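Local coordinates for protein manganese lipoxygenase (Gaeumannomyces graminis, PDB 5FX8) that oxygenates linoleic and alpha-linolenic acids to 11S- and 13R-hydroperoxy fatty acids, using a catalytic manganese ion, at residues Arg65-Gly73 with Tyr83-Ile92; Thr76-Pro84 with Val291-Glu302. All coordinates share one frame; numbering follows the deposited sequence.

How the interactions relate
Interaction 1 builds a small two-stranded hairpin and ties it to the start of helix 86-124; interaction 2 lays the hairpin's connecting loop along helix 268-305, which carries the manganese ligand H294. The two share Y83 and P84, where the loop turns into strand 83-85, and their centres lie about 14 Å apart. They also touch directly: F70 CE1 is 4.0 Å from E302 CA, and Y72 CB is 4.0 Å from F82 CD2. Interaction 2 contains a metal ligand, whereas interaction 1 lies further out, reaching toward the site through Y83, whose side chain is about 9 Å from that of H294 and about 13 Å from the manganese.

Interaction 1: Arg65-Gly73 with Tyr83-Ile92; sequences RKRELFLYG and YPTGELGNNI. With NAG (2-acetamido-2-deoxy-beta-D-glucopyranose), chain J.
F70 and L88 sit at the centre of this contact, with G89, P84 and I92 around the aromatic ring. The ring is carried over the first turns of helix 86-124 because CG of F70 stands anti to the backbone N (chi1 -177°). There CD2 of F70 meets CA of G89 at 3.5 Å. Glycine suits this helix start, since a CB on G89 would run into O of T85. P84 lies alongside and makes an off-centre CH-pi contact, its CB 4.0 Å from the F70 ring centroid and 30° off the normal. The I92 side chain runs roughly perpendicular to that of F70, CD1 to CE2 of F70 at 3.7 Å.

L88 packs beside the ring. Its CB lies on CB of L69 at 3.6 Å, while its CD2 branch touches both CG of K66 and CB of F70. The backbone joins here too: L69 O accepts from L88 N (2.8 Å) and weakly from G89 N, using N-H groups that the first turn of a helix leaves unbonded. G86 brings its CA against the same carbonyl; at its phi of 87° a side chain would jam against O of T85 and run into O of L69, so glycine fits.

Beyond it, L71 and T85 form an antiparallel hydrogen-bonded pair, L71 N to T85 O at 2.9 Å and T85 N to L71 O at 2.8 Å. P84 suits the next, non-hydrogen-bonded position, where an N-H is not needed. On the helix's outer side N91 is glycosylated through ND2, and OE2 of E87 accepts from N2 of that sugar at 3.0 Å.

The contact thus joins helix 56-69, the hairpin and helix 86-124. F305 of helix 268-305 packs on F70, L88 and I92; K66 NZ hydrogen-bonds O of F305, makes a cation-pi contact with its ring and forms a salt bridge with D310.

Interaction 2: Thr76-Pro84 with Val291-Glu302; sequences TLGQTTFYP and VLFHTIPEIVHE. With MN (manganese (II) ion), chain I.
Two threonine hydroxyls face each other across this contact: OG1 of T80 and OG1 of T295 lie 3.1 Å apart in a hydrogen bond for which either could be the donor. Both hydroxyls lie between the backbone N and the carbonyl carbon (chi1 71° in T80, 55° in T295), and the two side chains run nearly perpendicular to each other. T80 turns its methyl the other way, CG2 reaching CD2 of L292 at 3.7 Å.

T81 follows, a small residue that places its CB 3.8 Å from CB of T295. CB of F82 rests 4.1 Å from CD1 of I299. The Y83 ring presents its edge to the E298 carboxylate, the planes 88° apart, with CD1 of Y83 4.0 Å from OE1 of E298. One turn on, the extended E302 side chain passes across P84, bringing OE2 to 3.5 Å from CD of P84 and 2.7 Å from O of F82.

H294, on the same helix, binds manganese through NE2 with H290, H478, N482, V618 and a water. The loop thus meets this metal-bearing helix through a mixture of apolar, hydroxyl and carboxylate contacts. R329 of helix 328-336 forms a salt bridge with E298 and also hydrogen-bonds O of T81, so a single arginine bridges both segments and links the loop to the helix that carries the manganese ligand.

Interaction 1: Arg65-Gly73 with Tyr83-Ile92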
loop_
_atom_site.group_PDB
_atom_site.type_symbol
_atom_site.label_atom_id
_atom_site.label_comp_id
_atom_site.label_asym_id
_atom_site.label_seq_id
_atom_site.Cartn_x
_atom_site.Cartn_y
_atom_site.Cartn_z
ATOM N N ARG A 65 32.231 11.073 5.617
ATOM C CA ARG A 65 31.818 11.751 4.402
ATOM C C ARG A 65 30.311 11.647 4.160
ATOM O O ARG A 65 29.701 12.604 3.679
ATOM C CB ARG A 65 32.611 11.211 3.219
ATOM C CG ARG A 65 32.321 11.934 1.945
ATOM C CD ARG A 65 33.481 12.782 1.421
ATOM N NE ARG A 65 33.132 13.408 0.141
ATOM C CZ ARG A 65 33.237 12.806 -1.044
ATOM N NH1 ARG A 65 33.677 11.555 -1.131
ATOM N NH2 ARG A 65 32.890 13.455 -2.144
ATOM N N LYS A 66 29.683 10.524 4.516
ATOM C CA LYS A 66 28.225 10.507 4.586
ATOM C C LYS A 66 27.695 11.599 5.506
ATOM O O LYS A 66 26.664 12.205 5.219
ATOM C CB LYS A 66 27.728 9.147 5.065
ATOM C CG LYS A 66 27.789 8.062 4.017
ATOM C CD LYS A 66 26.811 6.938 4.307
ATOM C CE LYS A 66 27.171 6.230 5.579
ATOM N NZ LYS A 66 26.286 5.094 5.917
ATOM N N ARG A 67 28.359 11.846 6.635
ATOM C CA ARG A 67 27.847 12.869 7.545
ATOM C C ARG A 67 28.011 14.282 7.006
ATOM O O ARG A 67 27.388 15.209 7.541
ATOM C CB ARG A 67 28.510 12.766 8.913
ATOM C CG ARG A 67 28.118 11.517 9.651
ATOM C CD ARG A 67 28.963 11.240 10.903
ATOM N NE ARG A 67 28.700 12.230 11.913
ATOM C CZ ARG A 67 27.741 12.152 12.815
ATOM N NH1 ARG A 67 26.941 11.107 12.853
ATOM N NH2 ARG A 67 27.591 13.127 13.689
ATOM N N GLU A 68 28.818 14.487 5.979
ATOM C CA GLU A 68 28.878 15.822 5.412
ATOM C C GLU A 68 27.830 16.050 4.340
ATOM O O GLU A 68 27.524 17.196 4.032
ATOM C CB GLU A 68 30.260 16.104 4.822
ATOM C CG GLU A 68 31.326 16.432 5.843
ATOM C CD GLU A 68 32.714 16.614 5.235
ATOM O OE1 GLU A 68 33.196 15.721 4.490
ATOM O OE2 GLU A 68 33.324 17.667 5.519
ATOM N N LEU A 69 27.271 15.004 3.773
ATOM C CA LEU A 69 26.428 15.150 2.612
ATOM C C LEU A 69 24.994 14.712 2.843
ATOM O O LEU A 69 24.135 15.030 2.017
ATOM C CB LEU A 69 27.017 14.370 1.429
ATOM C CG LEU A 69 28.494 14.595 1.125
ATOM C CD1 LEU A 69 28.978 13.683 0.029
ATOM C CD2 LEU A 69 28.653 15.976 0.699
ATOM N N PHE A 70 24.709 13.998 3.931
ATOM C CA PHE A 70 23.359 13.553 4.255
ATOM C C PHE A 70 22.940 14.220 5.557
ATOM O O PHE A 70 23.353 13.806 6.636
ATOM C CB PHE A 70 23.334 12.056 4.327
ATOM C CG PHE A 70 22.005 11.459 4.578
ATOM C CD1 PHE A 70 21.482 11.377 5.864
ATOM C CD2 PHE A 70 21.317 10.861 3.546
ATOM C CE1 PHE A 70 20.259 10.754 6.091
ATOM C CE2 PHE A 70 20.104 10.248 3.769
ATOM C CZ PHE A 70 19.575 10.190 5.041
ATOM N N LEU A 71 22.114 15.257 5.453
ATOM C CA LEU A 71 21.858 16.191 6.539
ATOM C C LEU A 71 20.411 16.113 6.976
ATOM O O LEU A 71 19.533 15.679 6.229
ATOM C CB LEU A 71 22.196 17.627 6.124
ATOM C CG LEU A 71 23.585 17.843 5.486
ATOM C CD1 LEU A 71 23.769 19.241 5.011
ATOM C CD2 LEU A 71 24.657 17.572 6.459
ATOM N N TYR A 72 20.176 16.533 8.210
ATOM C CA TYR A 72 18.824 16.641 8.722
ATOM C C TYR A 72 18.212 17.926 8.204
ATOM O O TYR A 72 18.724 19.011 8.488
ATOM C CB TYR A 72 18.809 16.640 10.243
ATOM C CG TYR A 72 19.317 15.390 10.868
ATOM C CD1 TYR A 72 18.718 14.177 10.606
ATOM C CD2 TYR A 72 20.383 15.423 11.734
ATOM C CE1 TYR A 72 19.184 13.039 11.172
ATOM C CE2 TYR A 72 20.841 14.308 12.295
ATOM C CZ TYR A 72 20.242 13.116 12.011
ATOM O OH TYR A 72 20.724 11.988 12.589
ATOM N N GLY A 73 17.105 17.812 7.478
ATOM C CA GLY A 73 16.417 18.967 6.957
ATOM C C GLY A 73 15.098 19.194 7.653
ATOM O O GLY A 73 14.664 18.401 8.481
ATOM N N TYR A 83 13.421 15.553 7.590
ATOM C CA TYR A 83 13.544 14.875 6.310
ATOM C C TYR A 83 14.941 15.117 5.763
ATOM O O TYR A 83 15.490 16.201 5.946
ATOM C CB TYR A 83 12.495 15.378 5.315
ATOM C CG TYR A 83 12.478 14.630 4.012
ATOM C CD1 TYR A 83 11.755 13.456 3.873
ATOM C CD2 TYR A 83 13.184 15.087 2.924
ATOM C CE1 TYR A 83 11.742 12.788 2.696
ATOM C CE2 TYR A 83 13.171 14.422 1.766
ATOM C CZ TYR A 83 12.456 13.279 1.648
ATOM O OH TYR A 83 12.459 12.621 0.451
ATOM N N PRO A 84 15.566 14.120 5.147
ATOM C CA PRO A 84 16.969 14.267 4.758
ATOM C C PRO A 84 17.162 15.285 3.667
ATOM O O PRO A 84 16.427 15.318 2.684
ATOM C CB PRO A 84 17.356 12.868 4.264
ATOM C CG PRO A 84 16.147 12.227 3.979
ATOM C CD PRO A 84 15.128 12.737 4.948
ATOM N N THR A 85 18.191 16.093 3.835
ATOM C CA THR A 85 18.581 17.020 2.794
ATOM C C THR A 85 20.079 16.883 2.586
ATOM O O THR A 85 20.653 15.885 3.016
ATOM C CB THR A 85 18.162 18.442 3.169
ATOM O OG1 THR A 85 18.357 19.290 2.048
ATOM C CG2 THR A 85 18.955 18.948 4.355
ATOM N N GLY A 86 20.727 17.845 1.925
ATOM C CA GLY A 86 22.113 17.699 1.525
ATOM C C GLY A 86 22.245 17.012 0.179
ATOM O O GLY A 86 21.297 16.466 -0.374
ATOM N N GLU A 87 23.449 17.031 -0.373
ATOM C CA GLU A 87 23.643 16.405 -1.678
ATOM C C GLU A 87 23.295 14.925 -1.652
ATOM O O GLU A 87 22.645 14.410 -2.567
ATOM C CB GLU A 87 25.078 16.587 -2.138
ATOM C CG GLU A 87 25.343 16.067 -3.520
ATOM C CD GLU A 87 26.792 16.158 -3.869
ATOM O OE1 GLU A 87 27.536 16.832 -3.131
ATOM O OE2 GLU A 87 27.197 15.546 -4.868
ATOM N N LEU A 88 23.735 14.215 -0.620
ATOM C CA LEU A 88 23.483 12.784 -0.596
ATOM C C LEU A 88 22.041 12.489 -0.210
ATOM O O LEU A 88 21.431 11.565 -0.753
ATOM C CB LEU A 88 24.470 12.092 0.335
ATOM C CG LEU A 88 24.340 10.582 0.522
ATOM C CD1 LEU A 88 24.386 9.883 -0.782
ATOM C CD2 LEU A 88 25.426 10.051 1.451
ATOM N N GLY A 89 21.462 13.296 0.676
ATOM C CA GLY A 89 20.085 13.073 1.065
ATOM C C GLY A 89 19.122 13.398 -0.050
ATOM O O GLY A 89 18.068 12.775 -0.185
ATOM N N ASN A 90 19.477 14.370 -0.871
ATOM C CA ASN A 90 18.676 14.634 -2.048
ATOM C C ASN A 90 18.877 13.555 -3.106
ATOM O O ASN A 90 17.920 13.162 -3.773
ATOM C CB ASN A 90 18.996 16.019 -2.587
ATOM C CG ASN A 90 18.243 16.319 -3.848
ATOM O OD1 ASN A 90 18.814 16.279 -4.941
ATOM N ND2 ASN A 90 16.942 16.581 -3.718
ATOM N N ASN A 91 20.097 13.049 -3.271
ATOM C CA ASN A 91 20.276 11.944 -4.208
ATOM C C ASN A 91 19.442 10.739 -3.801
ATOM O O ASN A 91 18.813 10.096 -4.648
ATOM C CB ASN A 91 21.743 11.559 -4.316
ATOM C CG ASN A 91 22.493 12.410 -5.312
ATOM O OD1 ASN A 91 22.122 13.546 -5.582
ATOM N ND2 ASN A 91 23.559 11.865 -5.856
ATOM N N ILE A 92 19.411 10.429 -2.505
ATOM C CA ILE A 92 18.620 9.309 -2.015
ATOM C C ILE A 92 17.141 9.589 -2.193
ATOM O O ILE A 92 16.369 8.709 -2.615
ATOM C CB ILE A 92 18.978 9.028 -0.549
ATOM C CG1 ILE A 92 20.307 8.332 -0.493
ATOM C CG2 ILE A 92 17.993 8.147 0.080
ATOM C CD1 ILE A 92 20.769 8.141 0.860
HETATM C C1 NAG J . 24.383 12.556 -6.806
HETATM C C2 NAG J . 25.845 12.238 -6.510
HETATM C C3 NAG J . 26.755 12.852 -7.578
HETATM C C4 NAG J . 26.300 12.442 -8.976
HETATM C C5 NAG J . 24.805 12.709 -9.161
HETATM C C6 NAG J . 24.256 12.147 -10.456
HETATM C C7 NAG J . 26.368 11.845 -4.128
HETATM C C8 NAG J . 26.062 10.402 -4.383
HETATM N N2 NAG J . 26.238 12.675 -5.175
HETATM O O3 NAG J . 28.086 12.402 -7.350
HETATM O O4 NAG J . 27.022 13.146 -9.984
HETATM O O5 NAG J . 24.054 12.101 -8.099
HETATM O O6 NAG J . 24.081 10.734 -10.401
HETATM O O7 NAG J . 26.719 12.245 -3.019
#

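Interaction 2: Thr76-Pro84 with Val291-Glu302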
loop_
_atom_site.group_PDB
_atom_site.type_symbol
_atom_site.label_atom_id
_atom_site.label_comp_id
_atom_site.label_asym_id
_atom_site.label_seq_id
_atom_site.Cartn_x
_atom_site.Cartn_y
_atom_site.Cartn_z
ATOM N N THR A 76 8.944 17.835 6.310
ATOM C CA THR A 76 7.976 18.044 5.257
ATOM C C THR A 76 6.774 17.138 5.519
ATOM O O THR A 76 6.791 16.299 6.421
ATOM C CB THR A 76 8.602 17.777 3.883
ATOM O OG1 THR A 76 8.788 16.372 3.718
ATOM C CG2 THR A 76 9.966 18.451 3.764
ATOM N N LEU A 77 5.725 17.337 4.725
ATOM C CA LEU A 77 4.454 16.636 4.860
ATOM C C LEU A 77 3.895 16.769 6.268
ATOM O O LEU A 77 3.538 15.788 6.915
ATOM C CB LEU A 77 4.577 15.161 4.468
ATOM C CG LEU A 77 3.267 14.517 3.950
ATOM C CD1 LEU A 77 2.897 15.047 2.565
ATOM C CD2 LEU A 77 3.323 12.999 3.908
ATOM N N GLY A 78 3.818 17.998 6.748
ATOM C CA GLY A 78 3.458 18.232 8.130
ATOM C C GLY A 78 4.678 18.497 8.989
ATOM O O GLY A 78 5.829 18.476 8.549
ATOM N N GLN A 79 4.423 18.749 10.246
ATOM C CA GLN A 79 5.494 19.128 11.132
ATOM C C GLN A 79 5.710 18.003 12.142
ATOM O O GLN A 79 5.164 18.019 13.242
ATOM C CB GLN A 79 5.183 20.451 11.789
ATOM C CG GLN A 79 6.359 21.004 12.556
ATOM C CD GLN A 79 7.594 21.210 11.691
ATOM O OE1 GLN A 79 7.511 21.724 10.566
ATOM N NE2 GLN A 79 8.751 20.815 12.215
ATOM N N THR A 80 6.537 17.034 11.767
ATOM C CA THR A 80 6.909 15.970 12.692
ATOM C C THR A 80 8.420 15.820 12.774
ATOM O O THR A 80 9.064 16.306 13.699
ATOM C CB THR A 80 6.312 14.605 12.285
ATOM O OG1 THR A 80 6.959 14.098 11.101
ATOM C CG2 THR A 80 4.788 14.670 12.085
ATOM N N THR A 81 8.982 15.158 11.786
ATOM C CA THR A 81 10.306 14.578 11.827
ATOM C C THR A 81 11.169 15.215 10.746
ATOM O O THR A 81 10.661 15.617 9.703
ATOM C CB THR A 81 10.158 13.055 11.632
ATOM O OG1 THR A 81 9.807 12.432 12.860
ATOM C CG2 THR A 81 11.352 12.459 11.124
ATOM N N PHE A 82 12.469 15.315 10.994
ATOM C CA PHE A 82 13.383 15.823 9.985
ATOM C C PHE A 82 13.337 14.939 8.742
ATOM O O PHE A 82 13.227 13.721 8.832
ATOM C CB PHE A 82 14.817 15.863 10.540
ATOM C CG PHE A 82 15.028 16.811 11.705
ATOM C CD1 PHE A 82 14.500 18.093 11.700
ATOM C CD2 PHE A 82 15.792 16.426 12.806
ATOM C CE1 PHE A 82 14.725 18.953 12.764
ATOM C CE2 PHE A 82 16.002 17.293 13.880
ATOM C CZ PHE A 82 15.469 18.541 13.854
ATOM N N TYR A 83 13.421 15.553 7.590
ATOM C CA TYR A 83 13.544 14.875 6.310
ATOM C C TYR A 83 14.941 15.117 5.763
ATOM O O TYR A 83 15.490 16.201 5.946
ATOM C CB TYR A 83 12.495 15.378 5.315
ATOM C CG TYR A 83 12.478 14.630 4.012
ATOM C CD1 TYR A 83 11.755 13.456 3.873
ATOM C CD2 TYR A 83 13.184 15.087 2.924
ATOM C CE1 TYR A 83 11.742 12.788 2.696
ATOM C CE2 TYR A 83 13.171 14.422 1.766
ATOM C CZ TYR A 83 12.456 13.279 1.648
ATOM O OH TYR A 83 12.459 12.621 0.451
ATOM N N PRO A 84 15.566 14.120 5.147
ATOM C CA PRO A 84 16.969 14.267 4.758
ATOM C C PRO A 84 17.162 15.285 3.667
ATOM O O PRO A 84 16.427 15.318 2.684
ATOM C CB PRO A 84 17.356 12.868 4.264
ATOM C CG PRO A 84 16.147 12.227 3.979
ATOM C CD PRO A 84 15.128 12.737 4.948
ATOM N N VAL A 291 0.729 9.031 8.820
ATOM C CA VAL A 291 1.890 9.825 8.446
ATOM C C VAL A 291 3.037 9.554 9.406
ATOM O O VAL A 291 4.199 9.439 8.997
ATOM C CB VAL A 291 1.498 11.307 8.407
ATOM C CG1 VAL A 291 2.678 12.188 8.097
ATOM C CG2 VAL A 291 0.462 11.481 7.378
ATOM N N LEU A 292 2.710 9.368 10.686
ATOM C CA LEU A 292 3.713 9.055 11.691
ATOM C C LEU A 292 4.301 7.659 11.489
ATOM O O LEU A 292 5.496 7.444 11.734
ATOM C CB LEU A 292 3.099 9.226 13.079
ATOM C CG LEU A 292 2.724 10.648 13.516
ATOM C CD1 LEU A 292 2.070 10.647 14.855
ATOM C CD2 LEU A 292 3.959 11.386 13.663
ATOM N N PHE A 293 3.500 6.699 11.026
ATOM C CA PHE A 293 4.077 5.424 10.615
ATOM C C PHE A 293 5.057 5.616 9.476
ATOM O O PHE A 293 5.905 4.759 9.260
ATOM C CB PHE A 293 3.023 4.407 10.154
ATOM C CG PHE A 293 2.039 3.973 11.214
ATOM C CD1 PHE A 293 2.033 4.530 12.468
ATOM C CD2 PHE A 293 1.097 3.002 10.938
ATOM C CE1 PHE A 293 1.116 4.132 13.413
ATOM C CE2 PHE A 293 0.182 2.597 11.900
ATOM C CZ PHE A 293 0.196 3.168 13.120
ATOM N N HIS A 294 4.950 6.704 8.718
ATOM C CA HIS A 294 5.997 6.964 7.735
ATOM C C HIS A 294 7.201 7.682 8.351
ATOM O O HIS A 294 8.338 7.286 8.116
ATOM C CB HIS A 294 5.436 7.767 6.560
ATOM C CG HIS A 294 4.679 6.953 5.557
ATOM N ND1 HIS A 294 5.301 6.206 4.588
ATOM C CD2 HIS A 294 3.351 6.774 5.373
ATOM C CE1 HIS A 294 4.393 5.601 3.847
ATOM N NE2 HIS A 294 3.199 5.930 4.303
ATOM N N THR A 295 6.984 8.705 9.169
ATOM C CA THR A 295 8.061 9.600 9.557
ATOM C C THR A 295 8.889 9.118 10.747
ATOM O O THR A 295 10.050 9.510 10.850
ATOM C CB THR A 295 7.528 11.021 9.832
ATOM O OG1 THR A 295 6.480 11.013 10.815
ATOM C CG2 THR A 295 6.999 11.607 8.594
ATOM N N ILE A 296 8.376 8.264 11.623
ATOM C CA ILE A 296 9.238 7.737 12.691
ATOM C C ILE A 296 10.276 6.745 12.149
ATOM O O ILE A 296 11.459 6.819 12.531
ATOM C CB ILE A 296 8.398 7.104 13.818
ATOM C CG1 ILE A 296 7.305 8.060 14.233
ATOM C CG2 ILE A 296 9.250 6.814 15.011
ATOM C CD1 ILE A 296 7.830 9.328 14.642
ATOM N N PRO A 297 9.908 5.800 11.271
ATOM C CA PRO A 297 10.954 5.003 10.622
ATOM C C PRO A 297 11.960 5.846 9.868
ATOM O O PRO A 297 13.155 5.585 9.990
ATOM C CB PRO A 297 10.170 4.080 9.682
ATOM C CG PRO A 297 8.881 3.974 10.266
ATOM C CD PRO A 297 8.582 5.262 10.955
ATOM N N GLU A 298 11.514 6.835 9.092
ATOM C CA GLU A 298 12.446 7.645 8.320
ATOM C C GLU A 298 13.515 8.239 9.215
ATOM O O GLU A 298 14.693 8.222 8.864
ATOM C CB GLU A 298 11.714 8.771 7.577
ATOM C CG GLU A 298 11.079 8.443 6.252
ATOM C CD GLU A 298 9.989 9.454 5.856
ATOM O OE1 GLU A 298 10.088 10.651 6.175
ATOM O OE2 GLU A 298 8.993 9.047 5.239
ATOM N N ILE A 299 13.117 8.800 10.366
ATOM C CA ILE A 299 14.085 9.479 11.220
ATOM C C ILE A 299 15.030 8.473 11.856
ATOM O O ILE A 299 16.223 8.750 12.009
ATOM C CB ILE A 299 13.380 10.387 12.258
ATOM C CG1 ILE A 299 14.356 11.355 12.915
ATOM C CG2 ILE A 299 12.682 9.623 13.358
ATOM C CD1 ILE A 299 15.209 12.086 11.978
ATOM N N VAL A 300 14.532 7.280 12.195
ATOM C CA VAL A 300 15.412 6.233 12.733
ATOM C C VAL A 300 16.409 5.779 11.682
ATOM O O VAL A 300 17.591 5.572 11.967
ATOM C CB VAL A 300 14.581 5.045 13.266
ATOM C CG1 VAL A 300 15.509 3.868 13.655
ATOM C CG2 VAL A 300 13.716 5.489 14.427
ATOM N N HIS A 301 15.954 5.618 10.456
ATOM C CA HIS A 301 16.874 5.288 9.394
ATOM C C HIS A 301 17.829 6.438 9.079
ATOM O O HIS A 301 18.951 6.184 8.661
ATOM C CB HIS A 301 16.089 4.873 8.165
ATOM C CG HIS A 301 16.936 4.603 6.973
ATOM N ND1 HIS A 301 17.426 5.606 6.164
ATOM C CD2 HIS A 301 17.372 3.445 6.437
ATOM C CE1 HIS A 301 18.129 5.078 5.182
ATOM N NE2 HIS A 301 18.122 3.768 5.334
ATOM N N GLU A 302 17.427 7.695 9.246
ATOM C CA GLU A 302 18.352 8.798 8.999
ATOM C C GLU A 302 19.503 8.754 9.982
ATOM O O GLU A 302 20.688 8.866 9.613
ATOM C CB GLU A 302 17.635 10.143 9.132
ATOM C CG GLU A 302 16.745 10.472 8.005
ATOM C CD GLU A 302 15.936 11.721 8.214
ATOM O OE1 GLU A 302 16.487 12.828 8.388
ATOM O OE2 GLU A 302 14.716 11.592 8.183
HETATM MN MN MN I . 1.282 5.267 3.657
HETATM O O HOH W 1 0.563 7.326 2.586
#